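Local coordinates for monovalent Na+/H+ antiporter subunit D (PDB 7D3U), which forms part of the Mrp complex, a bacterial sodium/proton antiporter, and probably shares its membrane fold with the antiporter-like subunits of respiratory complex I, at residues Val158-Asn170 against His227-Pro239. Numbering follows the deposited sequence.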
ATOM      1  N   VAL A 158       7.169 -16.851  -1.979  1.00 73.37           N
ATOM      2  CA  VAL A 158       7.382 -15.419  -1.813  1.00 73.37           C
ATOM      3  C   VAL A 158       6.076 -14.660  -1.999  1.00 73.37           C
ATOM      4  O   VAL A 158       5.754 -13.747  -1.228  1.00 73.37           O
ATOM      5  CB  VAL A 158       8.462 -14.930  -2.791  1.00 73.37           C
ATOM      6  CG1 VAL A 158       8.682 -13.443  -2.634  1.00 73.37           C
ATOM      7  CG2 VAL A 158       9.749 -15.689  -2.570  1.00 73.37           C
ATOM      8  N   GLY A 159       5.311 -15.014  -3.030  1.00 71.79           N
ATOM      9  CA  GLY A 159       4.032 -14.378  -3.276  1.00 71.79           C
ATOM     10  C   GLY A 159       2.978 -14.662  -2.232  1.00 71.79           C
ATOM     11  O   GLY A 159       1.923 -14.020  -2.254  1.00 71.79           O
ATOM     12  N   VAL A 160       3.230 -15.605  -1.327  1.00 69.06           N
ATOM     13  CA  VAL A 160       2.280 -15.911  -0.266  1.00 69.06           C
ATOM     14  C   VAL A 160       2.795 -15.317   1.036  1.00 69.06           C
ATOM     15  O   VAL A 160       2.009 -14.941   1.909  1.00 69.06           O
ATOM     16  CB  VAL A 160       2.032 -17.426  -0.146  1.00 69.06           C
ATOM     17  CG1 VAL A 160       1.143 -17.739   1.031  1.00 69.06           C
ATOM     18  CG2 VAL A 160       1.421 -17.959  -1.422  1.00 69.06           C
ATOM     19  N   ALA A 161       4.118 -15.189   1.168  1.00 69.12           N
ATOM     20  CA  ALA A 161       4.667 -14.486   2.321  1.00 69.12           C
ATOM     21  C   ALA A 161       4.368 -12.996   2.238  1.00 69.12           C
ATOM     22  O   ALA A 161       4.052 -12.360   3.252  1.00 69.12           O
ATOM     23  CB  ALA A 161       6.170 -14.730   2.422  1.00 69.12           C
ATOM     24  N   ALA A 162       4.454 -12.427   1.035  1.00 69.77           N
ATOM     25  CA  ALA A 162       4.047 -11.040   0.845  1.00 69.77           C
ATOM     26  C   ALA A 162       2.576 -10.852   1.180  1.00 69.77           C
ATOM     27  O   ALA A 162       2.194  -9.845   1.784  1.00 69.77           O
ATOM     28  CB  ALA A 162       4.329 -10.599  -0.588  1.00 69.77           C
ATOM     29  N   SER A 163       1.734 -11.818   0.806  1.00 69.21           N
ATOM     30  CA  SER A 163       0.315 -11.723   1.129  1.00 69.21           C
ATOM     31  C   SER A 163       0.082 -11.837   2.629  1.00 69.21           C
ATOM     32  O   SER A 163      -0.762 -11.126   3.186  1.00 69.21           O
ATOM     33  CB  SER A 163      -0.465 -12.799   0.379  1.00 69.21           C
ATOM     34  OG  SER A 163      -1.826 -12.800   0.765  1.00 69.21           O
ATOM     35  N   ARG A 164       0.814 -12.730   3.296  1.00 68.52           N
ATOM     36  CA  ARG A 164       0.740 -12.817   4.750  1.00 68.52           C
ATOM     37  C   ARG A 164       1.072 -11.479   5.388  1.00 68.52           C
ATOM     38  O   ARG A 164       0.332 -10.988   6.246  1.00 68.52           O
ATOM     39  CB  ARG A 164       1.693 -13.894   5.270  1.00 68.52           C
ATOM     40  CG  ARG A 164       1.226 -15.319   5.077  1.00 68.52           C
ATOM     41  CD  ARG A 164       2.248 -16.278   5.659  1.00 68.52           C
ATOM     42  NE  ARG A 164       2.014 -17.657   5.255  1.00 68.52           N
ATOM     43  CZ  ARG A 164       2.819 -18.667   5.564  1.00 68.52           C
ATOM     44  NH1 ARG A 164       3.912 -18.448   6.281  1.00 68.52           N
ATOM     45  NH2 ARG A 164       2.533 -19.895   5.158  1.00 68.52           N
ATOM     46  N   LEU A 165       2.185 -10.872   4.972  1.00 68.44           N
ATOM     47  CA  LEU A 165       2.589  -9.590   5.542  1.00 68.44           C
ATOM     48  C   LEU A 165       1.550  -8.510   5.267  1.00 68.44           C
ATOM     49  O   LEU A 165       1.201  -7.727   6.161  1.00 68.44           O
ATOM     50  CB  LEU A 165       3.947  -9.180   4.980  1.00 68.44           C
ATOM     51  CG  LEU A 165       4.380  -7.745   5.256  1.00 68.44           C
ATOM     52  CD1 LEU A 165       4.522  -7.529   6.746  1.00 68.44           C
ATOM     53  CD2 LEU A 165       5.678  -7.443   4.540  1.00 68.44           C
ATOM     54  N   TYR A 166       1.047  -8.457   4.034  1.00 70.52           N
ATOM     55  CA  TYR A 166       0.047  -7.468   3.651  1.00 70.52           C
ATOM     56  C   TYR A 166      -1.191  -7.576   4.529  1.00 70.52           C
ATOM     57  O   TYR A 166      -1.617  -6.598   5.154  1.00 70.52           O
ATOM     58  CB  TYR A 166      -0.315  -7.663   2.180  1.00 70.52           C
ATOM     59  CG  TYR A 166      -1.002  -6.488   1.537  1.00 70.52           C
ATOM     60  CD1 TYR A 166      -0.270  -5.434   1.020  1.00 70.52           C
ATOM     61  CD2 TYR A 166      -2.385  -6.436   1.439  1.00 70.52           C
ATOM     62  CE1 TYR A 166      -0.891  -4.359   0.426  1.00 70.52           C
ATOM     63  CE2 TYR A 166      -3.016  -5.364   0.849  1.00 70.52           C
ATOM     64  CZ  TYR A 166      -2.263  -4.328   0.345  1.00 70.52           C
ATOM     65  OH  TYR A 166      -2.877  -3.252  -0.246  1.00 70.52           O
ATOM     66  N   ILE A 167      -1.782  -8.770   4.588  1.00 68.16           N
ATOM     67  CA  ILE A 167      -3.015  -8.954   5.349  1.00 68.16           C
ATOM     68  C   ILE A 167      -2.769  -8.742   6.835  1.00 68.16           C
ATOM     69  O   ILE A 167      -3.627  -8.216   7.550  1.00 68.16           O
ATOM     70  CB  ILE A 167      -3.607 -10.344   5.062  1.00 68.16           C
ATOM     71  CG1 ILE A 167      -3.833 -10.501   3.563  1.00 68.16           C
ATOM     72  CG2 ILE A 167      -4.913 -10.531   5.805  1.00 68.16           C
ATOM     73  CD1 ILE A 167      -3.989 -11.916   3.132  1.00 68.16           C
ATOM     74  N   SER A 168      -1.592  -9.134   7.324  1.00 69.92           N
ATOM     75  CA  SER A 168      -1.299  -8.982   8.743  1.00 69.92           C
ATOM     76  C   SER A 168      -1.232  -7.513   9.134  1.00 69.92           C
ATOM     77  O   SER A 168      -1.918  -7.078  10.065  1.00 69.92           O
ATOM     78  CB  SER A 168       0.005  -9.696   9.083  1.00 69.92           C
ATOM     79  OG  SER A 168      -0.209 -11.087   9.245  1.00 69.92           O
ATOM     80  N   VAL A 169      -0.412  -6.727   8.431  1.00 67.82           N
ATOM     81  CA  VAL A 169      -0.300  -5.309   8.771  1.00 67.82           C
ATOM     82  C   VAL A 169      -1.483  -4.487   8.294  1.00 67.82           C
ATOM     83  O   VAL A 169      -1.572  -3.302   8.632  1.00 67.82           O
ATOM     84  CB  VAL A 169       0.970  -4.676   8.181  1.00 67.82           C
ATOM     85  CG1 VAL A 169       2.196  -5.455   8.606  1.00 67.82           C
ATOM     86  CG2 VAL A 169       0.850  -4.626   6.682  1.00 67.82           C
ATOM     87  N   ASN A 170      -2.390  -5.070   7.513  1.00 67.49           N
ATOM     88  CA  ASN A 170      -3.615  -4.379   7.129  1.00 67.49           C
ATOM     89  C   ASN A 170      -4.796  -4.748   8.013  1.00 67.49           C
ATOM     90  O   ASN A 170      -5.641  -3.894   8.292  1.00 67.49           O
ATOM     91  CB  ASN A 170      -3.958  -4.672   5.668  1.00 67.49           C
ATOM     92  CG  ASN A 170      -3.446  -3.603   4.730  1.00 67.49           C
ATOM     93  OD1 ASN A 170      -2.922  -3.897   3.658  1.00 67.49           O
ATOM     94  ND2 ASN A 170      -3.594  -2.348   5.133  1.00 67.49           N
ATOM     95  N   HIS A 227       6.410   1.712   7.046  1.00 72.29           N
ATOM     96  CA  HIS A 227       6.483   1.717   5.591  1.00 72.29           C
ATOM     97  C   HIS A 227       7.049   0.441   4.995  1.00 72.29           C
ATOM     98  O   HIS A 227       6.768   0.159   3.825  1.00 72.29           O
ATOM     99  CB  HIS A 227       7.334   2.894   5.099  1.00 72.29           C
ATOM    100  CG  HIS A 227       8.749   2.856   5.582  1.00 72.29           C
ATOM    101  ND1 HIS A 227       9.706   2.035   5.025  1.00 72.29           N
ATOM    102  CD2 HIS A 227       9.371   3.539   6.572  1.00 72.29           C
ATOM    103  CE1 HIS A 227      10.856   2.214   5.651  1.00 72.29           C
ATOM    104  NE2 HIS A 227      10.680   3.122   6.594  1.00 72.29           N
ATOM    105  N   GLY A 228       7.832  -0.335   5.745  1.00 75.19           N
ATOM    106  CA  GLY A 228       8.437  -1.535   5.201  1.00 75.19           C
ATOM    107  C   GLY A 228       7.438  -2.571   4.741  1.00 75.19           C
ATOM    108  O   GLY A 228       7.773  -3.415   3.905  1.00 75.19           O
ATOM    109  N   TRP A 229       6.213  -2.528   5.263  1.00 71.11           N
ATOM    110  CA  TRP A 229       5.215  -3.506   4.851  1.00 71.11           C
ATOM    111  C   TRP A 229       4.765  -3.278   3.416  1.00 71.11           C
ATOM    112  O   TRP A 229       4.330  -4.222   2.750  1.00 71.11           O
ATOM    113  CB  TRP A 229       4.022  -3.467   5.802  1.00 71.11           C
ATOM    114  CG  TRP A 229       3.110  -2.296   5.605  1.00 71.11           C
ATOM    115  CD1 TRP A 229       3.108  -1.135   6.316  1.00 71.11           C
ATOM    116  CD2 TRP A 229       2.049  -2.182   4.650  1.00 71.11           C
ATOM    117  NE1 TRP A 229       2.120  -0.301   5.856  1.00 71.11           N
ATOM    118  CE2 TRP A 229       1.456  -0.922   4.833  1.00 71.11           C
ATOM    119  CE3 TRP A 229       1.548  -3.025   3.654  1.00 71.11           C
ATOM    120  CZ2 TRP A 229       0.390  -0.482   4.058  1.00 71.11           C
ATOM    121  CZ3 TRP A 229       0.493  -2.585   2.888  1.00 71.11           C
ATOM    122  CH2 TRP A 229      -0.077  -1.328   3.094  1.00 71.11           C
ATOM    123  N   LEU A 230       4.857  -2.045   2.926  1.00 72.76           N
ATOM    124  CA  LEU A 230       4.459  -1.750   1.556  1.00 72.76           C
ATOM    125  C   LEU A 230       5.597  -1.938   0.568  1.00 72.76           C
ATOM    126  O   LEU A 230       5.353  -2.308  -0.585  1.00 72.76           O
ATOM    127  CB  LEU A 230       3.929  -0.320   1.456  1.00 72.76           C
ATOM    128  CG  LEU A 230       3.301   0.060   0.118  1.00 72.76           C
ATOM    129  CD1 LEU A 230       2.174   1.045   0.338  1.00 72.76           C
ATOM    130  CD2 LEU A 230       4.343   0.638  -0.815  1.00 72.76           C
ATOM    131  N   ALA A 231       6.835  -1.689   0.993  1.00 72.70           N
ATOM    132  CA  ALA A 231       7.980  -1.925   0.127  1.00 72.70           C
ATOM    133  C   ALA A 231       8.285  -3.406  -0.035  1.00 72.70           C
ATOM    134  O   ALA A 231       9.021  -3.778  -0.953  1.00 72.70           O
ATOM    135  CB  ALA A 231       9.206  -1.197   0.672  1.00 72.70           C
ATOM    136  N   ARG A 232       7.740  -4.257   0.833  1.00 76.78           N
ATOM    137  CA  ARG A 232       7.990  -5.690   0.794  1.00 76.78           C
ATOM    138  C   ARG A 232       6.745  -6.499   0.457  1.00 76.78           C
ATOM    139  O   ARG A 232       6.728  -7.711   0.685  1.00 76.78           O
ATOM    140  CB  ARG A 232       8.567  -6.159   2.130  1.00 76.78           C
ATOM    141  CG  ARG A 232       9.817  -5.418   2.558  1.00 76.78           C
ATOM    142  CD  ARG A 232      10.973  -5.706   1.622  1.00 76.78           C
ATOM    143  NE  ARG A 232      11.287  -7.128   1.575  1.00 76.78           N
ATOM    144  CZ  ARG A 232      12.212  -7.660   0.784  1.00 76.78           C
ATOM    145  NH1 ARG A 232      12.433  -8.966   0.806  1.00 76.78           N
ATOM    146  NH2 ARG A 232      12.918  -6.886  -0.026  1.00 76.78           N
ATOM    147  N   ALA A 233       5.700  -5.863  -0.068  1.00 73.40           N
ATOM    148  CA  ALA A 233       4.494  -6.595  -0.434  1.00 73.40           C
ATOM    149  C   ALA A 233       4.073  -6.292  -1.865  1.00 73.40           C
ATOM    150  O   ALA A 233       3.516  -7.156  -2.547  1.00 73.40           O
ATOM    151  CB  ALA A 233       3.353  -6.268   0.529  1.00 73.40           C
ATOM    152  N   TYR A 234       4.335  -5.076  -2.328  1.00 74.48           N
ATOM    153  CA  TYR A 234       3.969  -4.690  -3.686  1.00 74.48           C
ATOM    154  C   TYR A 234       4.917  -5.272  -4.731  1.00 74.48           C
ATOM    155  O   TYR A 234       4.453  -5.679  -5.803  1.00 74.48           O
ATOM    156  CB  TYR A 234       3.905  -3.166  -3.817  1.00 74.48           C
ATOM    157  CG  TYR A 234       2.574  -2.578  -3.417  1.00 74.48           C
ATOM    158  CD1 TYR A 234       1.998  -2.887  -2.195  1.00 74.48           C
ATOM    159  CD2 TYR A 234       1.890  -1.722  -4.266  1.00 74.48           C
ATOM    160  CE1 TYR A 234       0.781  -2.355  -1.825  1.00 74.48           C
ATOM    161  CE2 TYR A 234       0.671  -1.184  -3.903  1.00 74.48           C
ATOM    162  CZ  TYR A 234       0.122  -1.504  -2.682  1.00 74.48           C
ATOM    163  OH  TYR A 234      -1.090  -0.973  -2.314  1.00 74.48           O
ATOM    164  N   PRO A 235       6.236  -5.315  -4.493  1.00 73.70           N
ATOM    165  CA  PRO A 235       7.108  -5.994  -5.467  1.00 73.70           C
ATOM    166  C   PRO A 235       6.718  -7.436  -5.735  1.00 73.70           C
ATOM    167  O   PRO A 235       6.790  -7.889  -6.883  1.00 73.70           O
ATOM    168  CB  PRO A 235       8.490  -5.898  -4.813  1.00 73.70           C
ATOM    169  CG  PRO A 235       8.432  -4.659  -4.035  1.00 73.70           C
ATOM    170  CD  PRO A 235       7.033  -4.562  -3.506  1.00 73.70           C
ATOM    171  N   LYS A 236       6.307  -8.173  -4.709  1.00 75.75           N
ATOM    172  CA  LYS A 236       6.005  -9.596  -4.845  1.00 75.75           C
ATOM    173  C   LYS A 236       4.540  -9.834  -5.196  1.00 75.75           C
ATOM    174  O   LYS A 236       3.835 -10.594  -4.536  1.00 75.75           O
ATOM    175  CB  LYS A 236       6.390 -10.323  -3.565  1.00 75.75           C
ATOM    176  CG  LYS A 236       7.737  -9.895  -3.024  1.00 75.75           C
ATOM    177  CD  LYS A 236       7.849 -10.142  -1.538  1.00 75.75           C
ATOM    178  CE  LYS A 236       8.969  -9.312  -0.950  1.00 75.75           C
ATOM    179  NZ  LYS A 236      10.073  -9.124  -1.928  1.00 75.75           N
ATOM    180  N   MET A 237       4.075  -9.177  -6.254  1.00 78.55           N
ATOM    181  CA  MET A 237       2.722  -9.363  -6.754  1.00 78.55           C
ATOM    182  C   MET A 237       2.754  -9.350  -8.274  1.00 78.55           C
ATOM    183  O   MET A 237       3.738  -8.937  -8.891  1.00 78.55           O
ATOM    184  CB  MET A 237       1.768  -8.284  -6.232  1.00 78.55           C
ATOM    185  CG  MET A 237       1.436  -8.415  -4.759  1.00 78.55           C
ATOM    186  SD  MET A 237       0.749  -6.899  -4.077  1.00 78.55           S
ATOM    187  CE  MET A 237      -0.253  -6.357  -5.452  1.00 78.55           C
ATOM    188  N   SER A 238       1.665  -9.821  -8.871  1.00 78.71           N
ATOM    189  CA  SER A 238       1.563  -9.826 -10.323  1.00 78.71           C
ATOM    190  C   SER A 238       1.691  -8.401 -10.856  1.00 78.71           C
ATOM    191  O   SER A 238       1.257  -7.451 -10.197  1.00 78.71           O
ATOM    192  CB  SER A 238       0.235 -10.439 -10.763  1.00 78.71           C
ATOM    193  OG  SER A 238      -0.084 -10.062 -12.089  1.00 78.71           O
ATOM    194  N   PRO A 239       2.285  -8.215 -12.038  1.00 76.22           N
ATOM    195  CA  PRO A 239       2.532  -6.848 -12.525  1.00 76.22           C
ATOM    196  C   PRO A 239       1.276  -6.017 -12.715  1.00 76.22           C
ATOM    197  O   PRO A 239       1.344  -4.786 -12.619  1.00 76.22           O
ATOM    198  CB  PRO A 239       3.256  -7.085 -13.856  1.00 76.22           C
ATOM    199  CG  PRO A 239       3.887  -8.421 -13.703  1.00 76.22           C
ATOM    200  CD  PRO A 239       2.912  -9.227 -12.902  1.00 76.22           C
TER
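R232 NH1 is gripped by two salt bridges, to D103 of the neighbouring subunit C and to D564 of the neighbouring subunit A, while R232 CB stays behind and meets L165 CD2. The chain folds back twice, at chi2 and chi3 (-66° and -59°), which carries the guanidinium away from helix 157-187. K236 NZ lies above one guanidinium face, offset toward the rim, and makes long, weak ion pairs with D564 of subunit A and D108 of subunit C. The rest of K236 is apolar filler: its CD packs on V158 CG1 at 3.6 Å, the two side chains crossing at about a right angle, and its CB meets A162 CB at 3.6 Å. With only small side chains on both, A162 and A233 bring their CA atoms to 4.6 Å.

Further along, W229 is a knob set in a hole made by L165, Y166, V169 and N170. V169 CG2 lies above the indole plane, offset toward the rim, 3.4 Å from W229 CD2, and L230 CB covers the centre of the opposite face. The six-membered ring of W229 turns its edge toward the face of the Y166 ring in an offset edge-to-face pair, centroids 5.4 Å apart, planes at 65°. N170 OD1 stands above a face of the Y166 ring, offset toward the rim, while also approaching W229 CZ3, and Y234 CE1 and A233 CB come in at the phenol's edge.

The two segments run antiparallel, and 227-239 is mostly irregular chain following helix 204-221, consistent with the broken transmembrane helix of antiporter-like subunits. Helix 129-146 flanks Y166 and N170 through Y144, helix 249-263 reaches Y166 and Y234 through H249, and helix 296-316 packs against L230, A231 and Y234.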